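Local coordinates for protein MarR family transcriptional regulator (Staphylococcus epidermidis, PDB 5HLI) that probably binds DNA as a dimeric MarR-type transcription factor and probably senses oxidation through a disulfide between its subunits, at residues 13-16 against 17-20; 51-54 against 55-58; 76-79 against 80-84. The protein carries 1 engineered substitution. One frame throughout, in Å; residues are numbered along the deposited sequence.

Interaction 1 of 3, residues 13-16 against 17-20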
loop_
_atom_site.group_PDB
_atom_site.type_symbol
_atom_site.label_atom_id
_atom_site.label_comp_id
_atom_site.label_asym_id
_atom_site.label_seq_id
_atom_site.Cartn_x
_atom_site.Cartn_y
_atom_site.Cartn_z
ATOM N N ASN A 13 8.604 11.243 -9.076
ATOM C CA ASN A 13 7.751 11.592 -7.946
ATOM C C ASN A 13 6.271 11.513 -8.294
ATOM O O ASN A 13 5.442 11.388 -7.388
ATOM C CB ASN A 13 8.085 12.995 -7.437
ATOM C CG ASN A 13 9.274 13.008 -6.498
ATOM O OD1 ASN A 13 9.127 13.244 -5.298
ATOM N ND2 ASN A 13 10.460 12.749 -7.038
ATOM N N GLN A 14 5.919 11.582 -9.579
ATOM C CA GLN A 14 4.517 11.543 -9.980
ATOM C C GLN A 14 4.033 10.133 -10.297
ATOM O O GLN A 14 2.915 9.769 -9.916
ATOM C CB GLN A 14 4.285 12.458 -11.186
ATOM C CG GLN A 14 4.212 13.934 -10.826
ATOM C CD GLN A 14 3.800 14.803 -11.998
ATOM O OE1 GLN A 14 3.559 14.307 -13.099
ATOM N NE2 GLN A 14 3.707 16.106 -11.763
ATOM N N LEU A 15 4.844 9.327 -10.986
ATOM C CA LEU A 15 4.439 7.950 -11.256
ATOM C C LEU A 15 4.392 7.129 -9.972
ATOM O O LEU A 15 3.491 6.303 -9.791
ATOM C CB LEU A 15 5.381 7.303 -12.273
ATOM C CG LEU A 15 5.029 5.861 -12.661
ATOM C CD1 LEU A 15 3.564 5.747 -13.062
ATOM C CD2 LEU A 15 5.922 5.353 -13.782
ATOM N N CYS A 16 5.352 7.346 -9.069
ATOM C CA CYS A 16 5.332 6.643 -7.791
ATOM C C CYS A 16 4.195 7.132 -6.904
ATOM O O CYS A 16 3.622 6.346 -6.141
ATOM C CB CYS A 16 6.676 6.810 -7.080
ATOM S SG CYS A 16 8.076 6.071 -7.960
ATOM N N PHE A 17 3.855 8.420 -6.996
ATOM C CA PHE A 17 2.726 8.960 -6.244
ATOM C C PHE A 17 1.424 8.269 -6.633
ATOM O O PHE A 17 0.639 7.863 -5.768
ATOM C CB PHE A 17 2.637 10.472 -6.472
ATOM C CG PHE A 17 1.270 11.053 -6.242
ATOM C CD1 PHE A 17 0.859 11.410 -4.971
ATOM C CD2 PHE A 17 0.407 11.265 -7.304
ATOM C CE1 PHE A 17 -0.395 11.952 -4.761
ATOM C CE2 PHE A 17 -0.847 11.806 -7.101
ATOM C CZ PHE A 17 -1.249 12.151 -5.828
ATOM N N SER A 18 1.178 8.128 -7.936
ATOM C CA SER A 18 -0.061 7.512 -8.394
ATOM C C SER A 18 -0.055 6.002 -8.207
ATOM O O SER A 18 -1.108 5.416 -7.931
ATOM C CB SER A 18 -0.313 7.859 -9.861
ATOM O OG SER A 18 0.677 7.290 -10.698
ATOM N N ALA A 19 1.104 5.357 -8.354
ATOM C CA ALA A 19 1.184 3.923 -8.096
ATOM C C ALA A 19 0.929 3.618 -6.626
ATOM O O ALA A 19 0.257 2.634 -6.295
ATOM C CB ALA A 19 2.547 3.383 -8.531
ATOM N N TYR A 20 1.458 4.451 -5.728
ATOM C CA TYR A 20 1.186 4.278 -4.306
ATOM C C TYR A 20 -0.294 4.474 -4.011
ATOM O O TYR A 20 -0.907 3.676 -3.292
ATOM C CB TYR A 20 2.032 5.257 -3.491
ATOM C CG TYR A 20 1.933 5.079 -1.989
ATOM C CD1 TYR A 20 1.564 3.862 -1.433
ATOM C CD2 TYR A 20 2.209 6.134 -1.130
ATOM C CE1 TYR A 20 1.479 3.699 -0.064
ATOM C CE2 TYR A 20 2.124 5.982 0.241
ATOM C CZ TYR A 20 1.757 4.762 0.768
ATOM O OH TYR A 20 1.670 4.601 2.132
#

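Interaction 2 of 3, residues 51-54 against 55-58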
loop_
_atom_site.group_PDB
_atom_site.type_symbol
_atom_site.label_atom_id
_atom_site.label_comp_id
_atom_site.label_asym_id
_atom_site.label_seq_id
_atom_site.Cartn_x
_atom_site.Cartn_y
_atom_site.Cartn_z
ATOM N N TRP A 51 -2.471 -23.435 1.714
ATOM C CA TRP A 51 -3.114 -23.782 0.453
ATOM C C TRP A 51 -2.107 -24.215 -0.605
ATOM O O TRP A 51 -2.504 -24.811 -1.612
ATOM C CB TRP A 51 -3.950 -22.602 -0.048
ATOM C CG TRP A 51 -5.206 -22.393 0.749
ATOM C CD1 TRP A 51 -5.941 -23.353 1.385
ATOM C CD2 TRP A 51 -5.864 -21.147 1.010
ATOM N NE1 TRP A 51 -7.019 -22.785 2.016
ATOM C CE2 TRP A 51 -6.995 -21.431 1.804
ATOM C CE3 TRP A 51 -5.611 -19.820 0.648
ATOM C CZ2 TRP A 51 -7.868 -20.438 2.243
ATOM C CZ3 TRP A 51 -6.481 -18.834 1.086
ATOM C CH2 TRP A 51 -7.595 -19.150 1.874
ATOM N N GLU A 52 -0.820 -23.930 -0.402
ATOM C CA GLU A 52 0.236 -24.439 -1.268
ATOM C C GLU A 52 0.784 -25.773 -0.781
ATOM O O GLU A 52 1.043 -26.669 -1.592
ATOM C CB GLU A 52 1.379 -23.424 -1.372
ATOM C CG GLU A 52 0.986 -22.115 -2.034
ATOM C CD GLU A 52 0.592 -22.297 -3.488
ATOM O OE1 GLU A 52 1.456 -22.710 -4.292
ATOM O OE2 GLU A 52 -0.583 -22.030 -3.826
ATOM N N GLU A 53 0.965 -25.923 0.531
ATOM C CA GLU A 53 1.509 -27.144 1.115
ATOM C C GLU A 53 0.787 -27.417 2.426
ATOM O O GLU A 53 0.865 -26.614 3.360
ATOM C CB GLU A 53 3.020 -27.025 1.344
ATOM C CG GLU A 53 3.642 -28.239 2.010
ATOM C CD GLU A 53 5.103 -28.034 2.357
ATOM O OE1 GLU A 53 5.657 -26.969 2.011
ATOM O OE2 GLU A 53 5.698 -28.937 2.980
ATOM N N ASN A 54 0.092 -28.548 2.491
ATOM C CA ASN A 54 -0.722 -28.905 3.649
ATOM C C ASN A 54 -0.678 -30.414 3.859
ATOM O O ASN A 54 -0.895 -31.169 2.914
ATOM C CB ASN A 54 -2.165 -28.428 3.450
ATOM C CG ASN A 54 -3.126 -29.009 4.471
ATOM O OD1 ASN A 54 -3.086 -28.661 5.652
ATOM N ND2 ASN A 54 -4.007 -29.892 4.014
ATOM N N PRO A 55 -0.387 -30.865 5.092
ATOM C CA PRO A 55 -0.123 -30.067 6.296
ATOM C C PRO A 55 1.275 -29.448 6.335
ATOM O O PRO A 55 2.092 -29.696 5.450
ATOM C CB PRO A 55 -0.273 -31.094 7.418
ATOM C CG PRO A 55 0.208 -32.361 6.796
ATOM C CD PRO A 55 -0.296 -32.310 5.371
ATOM N N GLN A 56 1.524 -28.639 7.363
ATOM C CA GLN A 56 2.831 -28.062 7.630
ATOM C C GLN A 56 3.044 -27.999 9.132
ATOM O O GLN A 56 2.098 -27.806 9.899
ATOM C CB GLN A 56 2.978 -26.644 7.060
ATOM C CG GLN A 56 3.173 -26.560 5.567
ATOM C CD GLN A 56 3.523 -25.157 5.131
ATOM O OE1 GLN A 56 4.456 -24.551 5.658
ATOM N NE2 GLN A 56 2.771 -24.625 4.176
ATOM N N THR A 57 4.296 -28.154 9.545
ATOM C CA THR A 57 4.621 -27.887 10.933
ATOM C C THR A 57 4.631 -26.382 11.178
ATOM O O THR A 57 4.692 -25.574 10.248
ATOM C CB THR A 57 5.974 -28.492 11.307
ATOM O OG1 THR A 57 7.009 -27.861 10.541
ATOM C CG2 THR A 57 5.983 -29.997 11.046
ATOM N N LEU A 58 4.547 -26.013 12.456
ATOM C CA LEU A 58 4.672 -24.610 12.834
ATOM C C LEU A 58 5.992 -24.023 12.344
ATOM O O LEU A 58 6.031 -22.892 11.844
ATOM C CB LEU A 58 4.541 -24.481 14.351
ATOM C CG LEU A 58 4.997 -23.197 15.040
ATOM C CD1 LEU A 58 4.174 -22.025 14.582
ATOM C CD2 LEU A 58 4.894 -23.355 16.544
#

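Interaction 3 of 3, residues 76-79 against 80-84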
loop_
_atom_site.group_PDB
_atom_site.type_symbol
_atom_site.label_atom_id
_atom_site.label_comp_id
_atom_site.label_asym_id
_atom_site.label_seq_id
_atom_site.Cartn_x
_atom_site.Cartn_y
_atom_site.Cartn_z
ATOM N N LEU A 76 -2.088 -19.148 14.890
ATOM C CA LEU A 76 -2.579 -20.496 14.634
ATOM C C LEU A 76 -3.684 -20.877 15.610
ATOM O O LEU A 76 -4.655 -21.542 15.229
ATOM C CB LEU A 76 -1.423 -21.493 14.698
ATOM C CG LEU A 76 -0.484 -21.433 13.491
ATOM C CD1 LEU A 76 0.755 -22.271 13.732
ATOM C CD2 LEU A 76 -1.214 -21.893 12.236
ATOM N N LYS A 77 -3.558 -20.466 16.875
ATOM C CA LYS A 77 -4.638 -20.697 17.828
ATOM C C LYS A 77 -5.922 -20.015 17.378
ATOM O O LYS A 77 -7.010 -20.596 17.474
ATOM C CB LYS A 77 -4.233 -20.208 19.218
ATOM C CG LYS A 77 -3.232 -21.098 19.936
ATOM C CD LYS A 77 -2.971 -20.583 21.341
ATOM C CE LYS A 77 -2.017 -21.490 22.101
ATOM N NZ LYS A 77 -1.757 -20.967 23.470
ATOM N N ARG A 78 -5.815 -18.781 16.873
ATOM C CA ARG A 78 -6.998 -18.074 16.394
ATOM C C ARG A 78 -7.585 -18.750 15.160
ATOM O O ARG A 78 -8.810 -18.851 15.024
ATOM C CB ARG A 78 -6.653 -16.613 16.098
ATOM C CG ARG A 78 -7.796 -15.816 15.475
ATOM C CD ARG A 78 -9.055 -15.856 16.345
ATOM N NE ARG A 78 -10.190 -15.197 15.698
ATOM C CZ ARG A 78 -11.435 -15.215 16.166
ATOM N NH1 ARG A 78 -11.715 -15.853 17.293
ATOM N NH2 ARG A 78 -12.403 -14.591 15.507
ATOM N N LEU A 79 -6.728 -19.219 14.249
ATOM C CA LEU A 79 -7.228 -19.926 13.076
ATOM C C LEU A 79 -7.879 -21.249 13.454
ATOM O O LEU A 79 -8.799 -21.704 12.764
ATOM C CB LEU A 79 -6.097 -20.147 12.072
ATOM C CG LEU A 79 -5.681 -18.905 11.283
ATOM C CD1 LEU A 79 -4.456 -19.188 10.426
ATOM C CD2 LEU A 79 -6.839 -18.416 10.420
ATOM N N GLU A 80 -7.425 -21.881 14.540
ATOM C CA GLU A 80 -8.088 -23.096 15.003
ATOM C C GLU A 80 -9.416 -22.772 15.675
ATOM O O GLU A 80 -10.420 -23.455 15.439
ATOM C CB GLU A 80 -7.179 -23.867 15.959
ATOM C CG GLU A 80 -7.870 -25.039 16.649
ATOM C CD GLU A 80 -6.951 -25.803 17.584
ATOM O OE1 GLU A 80 -6.808 -27.031 17.406
ATOM O OE2 GLU A 80 -6.369 -25.176 18.496
ATOM N N GLN A 81 -9.440 -21.733 16.515
ATOM C CA GLN A 81 -10.676 -21.352 17.188
ATOM C C GLN A 81 -11.753 -20.933 16.196
ATOM O O GLN A 81 -12.942 -21.160 16.442
ATOM C CB GLN A 81 -10.407 -20.224 18.185
ATOM C CG GLN A 81 -9.615 -20.647 19.414
ATOM C CD GLN A 81 -10.351 -21.670 20.261
ATOM O OE1 GLN A 81 -11.547 -21.533 20.520
ATOM N NE2 GLN A 81 -9.637 -22.702 20.699
ATOM N N SER A 82 -11.364 -20.333 15.073
ATOM C CA SER A 82 -12.319 -19.871 14.075
ATOM C C SER A 82 -12.573 -20.899 12.980
ATOM O O SER A 82 -13.204 -20.567 11.973
ATOM C CB SER A 82 -11.847 -18.547 13.461
ATOM O OG SER A 82 -10.517 -18.641 12.992
ATOM N N GLY A 83 -12.088 -22.127 13.148
ATOM C CA GLY A 83 -12.481 -23.227 12.289
ATOM C C GLY A 83 -11.714 -23.380 10.996
ATOM O O GLY A 83 -12.207 -24.052 10.084
ATOM N N TRP A 84 -10.519 -22.795 10.884
ATOM C CA TRP A 84 -9.749 -22.883 9.647
ATOM C C TRP A 84 -8.744 -24.029 9.650
ATOM O O TRP A 84 -8.533 -24.669 8.613
ATOM C CB TRP A 84 -9.004 -21.571 9.391
ATOM C CG TRP A 84 -9.885 -20.406 9.077
ATOM C CD1 TRP A 84 -10.503 -19.580 9.969
ATOM C CD2 TRP A 84 -10.222 -19.915 7.776
ATOM N NE1 TRP A 84 -11.217 -18.611 9.302
ATOM C CE2 TRP A 84 -11.056 -18.796 7.953
ATOM C CE3 TRP A 84 -9.903 -20.319 6.475
ATOM C CZ2 TRP A 84 -11.576 -18.075 6.883
ATOM C CZ3 TRP A 84 -10.414 -19.599 5.415
ATOM C CH2 TRP A 84 -11.244 -18.492 5.624
#

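Interaction 1 of 3, residues 13-16 against 17-20
The carbonyl oxygen of Leu15 accepts two hydrogen bonds within one turn of the long helix 2-36. Ala19 N reaches Leu15 O at 2.9 Å with an N-H...O angle of 157°, the regular i to i+4 helical bond, and Ser18 OG reaches the same Leu15 O at 3.1 Å. Both donors approach from the same face of the carbonyl plane; the hydroxyl lies well above that plane, with a C=O...OG angle of only 114°. The Ser18 torsion explains this: OG sits between backbone N and carbonyl carbon (chi1 65°), folded back onto the preceding turn. Ser18 N to Gln14 O and Tyr20 N to Cys16 O are further i to i+4 bonds of the helix, whereas Phe17 N to Asn13 O, 3.4 Å long, is weak.

The disulfide from Cys16 SG to Cys119 SG of the second subunit is formed here, consistent with a redox-sensing role. Asn13 OD1 accepts a hydrogen bond from Tyr44 OH of that subunit, and Leu15 packs on its Leu120. Phe17 CB lies 3.1 Å from Asn13 O, while the ring turns an edge to Gln14 O, which lies near the ring plane, 3.9 Å from Phe17 CD2.

Interaction 2 of 3, residues 51-54 against 55-58
Glu53 and Gln56 meet across the turn that leads from helix 41-52 into strand 56-57. The hydrogen bond between them is side chain to backbone: Gln56 NE2 donates to Glu53 O at 2.9 Å, with an N-H...O angle of 161°. The acceptor lies in the plane of the Gln56 amide, while the donor is slightly tilted from the Glu53 carbonyl plane. Gln56 CG stands beside its own backbone N (chi1 -75°) and the chain then runs extended, which carries the amide back to the Glu53 carbonyl. Outside partners fix the rotation of this buried amide: NE2 also bonds to Thr49 OG1, and OE1 to Ser60 OG.

The second kind of contact is stacking. The side chains of Glu53 and Gln56 cross at about a right angle, and the Glu53 carboxylate is stacked on the Gln56 amide with planes 23° apart. Glu53 OE1 comes to 4.2 Å from Gln56 CD. Among the aliphatic parts, Glu53 CG lies 4.0 Å from Gln56 CG.

The covalent geometry of the turn adds a third element. The peptide bond joining Asn54 to Pro55 is cis, bringing the CA atoms of Asn54 and Pro55 to 3.0 Å. Asn54 OD1 lies 3.3 Å from Pro55 CA and accepts a hydrogen bond from Leu101 N. Separately, the Gln56 backbone is hydrogen-bonded to Ile99 of strand 97-101. A cis-proline turn thus feeds the short first strand of the winged helix-turn-helix domain, the DNA-binding fold of MarR regulators.

Interaction 3 of 3, residues 76-79 against 80-84
Leu79 and Trp84 meet where helix 69-81 ends. Trp84 N donates to Leu79 O at 2.8 Å, nearly in line with the carbonyl bond (C=O...N 170°). Beside this bond Leu79 CD2 makes an off-centre CH-pi contact with the five-membered ring of Trp84, 4.2 Å from its centroid and 30° off the ring normal; Trp84 CD1 and CG are its nearest ring atoms. Leu79 O itself lies at the edge of the indole, near its plane. Trp84 CG stands anti to its own carbonyl carbon, which puts CB and CG beside Leu79 CD2 and Leu79 O.

At the preceding carbonyl, Arg78 O is gripped twice by a single residue. Ser82 OG donates a hydrogen bond to Arg78 O at 2.7 Å and Ser82 N another at 3.0 Å, from opposite faces of the carbonyl plane. Ser82 CB also covers one face of the Arg78 guanidinium, 4.3 Å above its centre. One step earlier in the helix, the ordinary bonds Glu80 N to Leu76 O and Gln81 N to Lys77 O hold the last turn.

Gly83 takes the positive phi of 85° that favours glycine and ends the helix, and Gly83 N bonds to Glu80 O at 3.1 Å. Further out, Gly83 O is held by Thr102 OG1 and Asn104 ND2, Glu80 forms a salt bridge with Arg87 of strand 85-89, and Leu79 packs on Val46 while Trp84 packs on Leu47, both from helix 41-52. The pair of bonds from Trp84 N to Leu79 O and from Gly83 N to Glu80 O, with glycine at the C-prime position, defines a Schellman motif; here it passes the chain from helix 69-81 of the winged helix-turn-helix domain to the wing strand 85-89.

Overall arrangement
From the N terminus, interaction 1 comes first, one turn of helix 2-36 at the dimer interface. Interaction 2 follows where helix 41-52 gives way to strand 56-57, and interaction 3 where helix 69-81 gives way to strand 85-89. All three are local and lie in series, with no nesting or crossing. Interaction 1 stands apart: its centre is about 37 and 38 Å from those of interactions 2 and 3, on the other side of the chain's centre. Interactions 2 and 3 touch, with centres about 15 Å apart: Leu58 CD1 packs on Leu76 CD1 at 3.5 Å, and Trp51 on Trp84, so the two helix-to-strand junctions pack against each other.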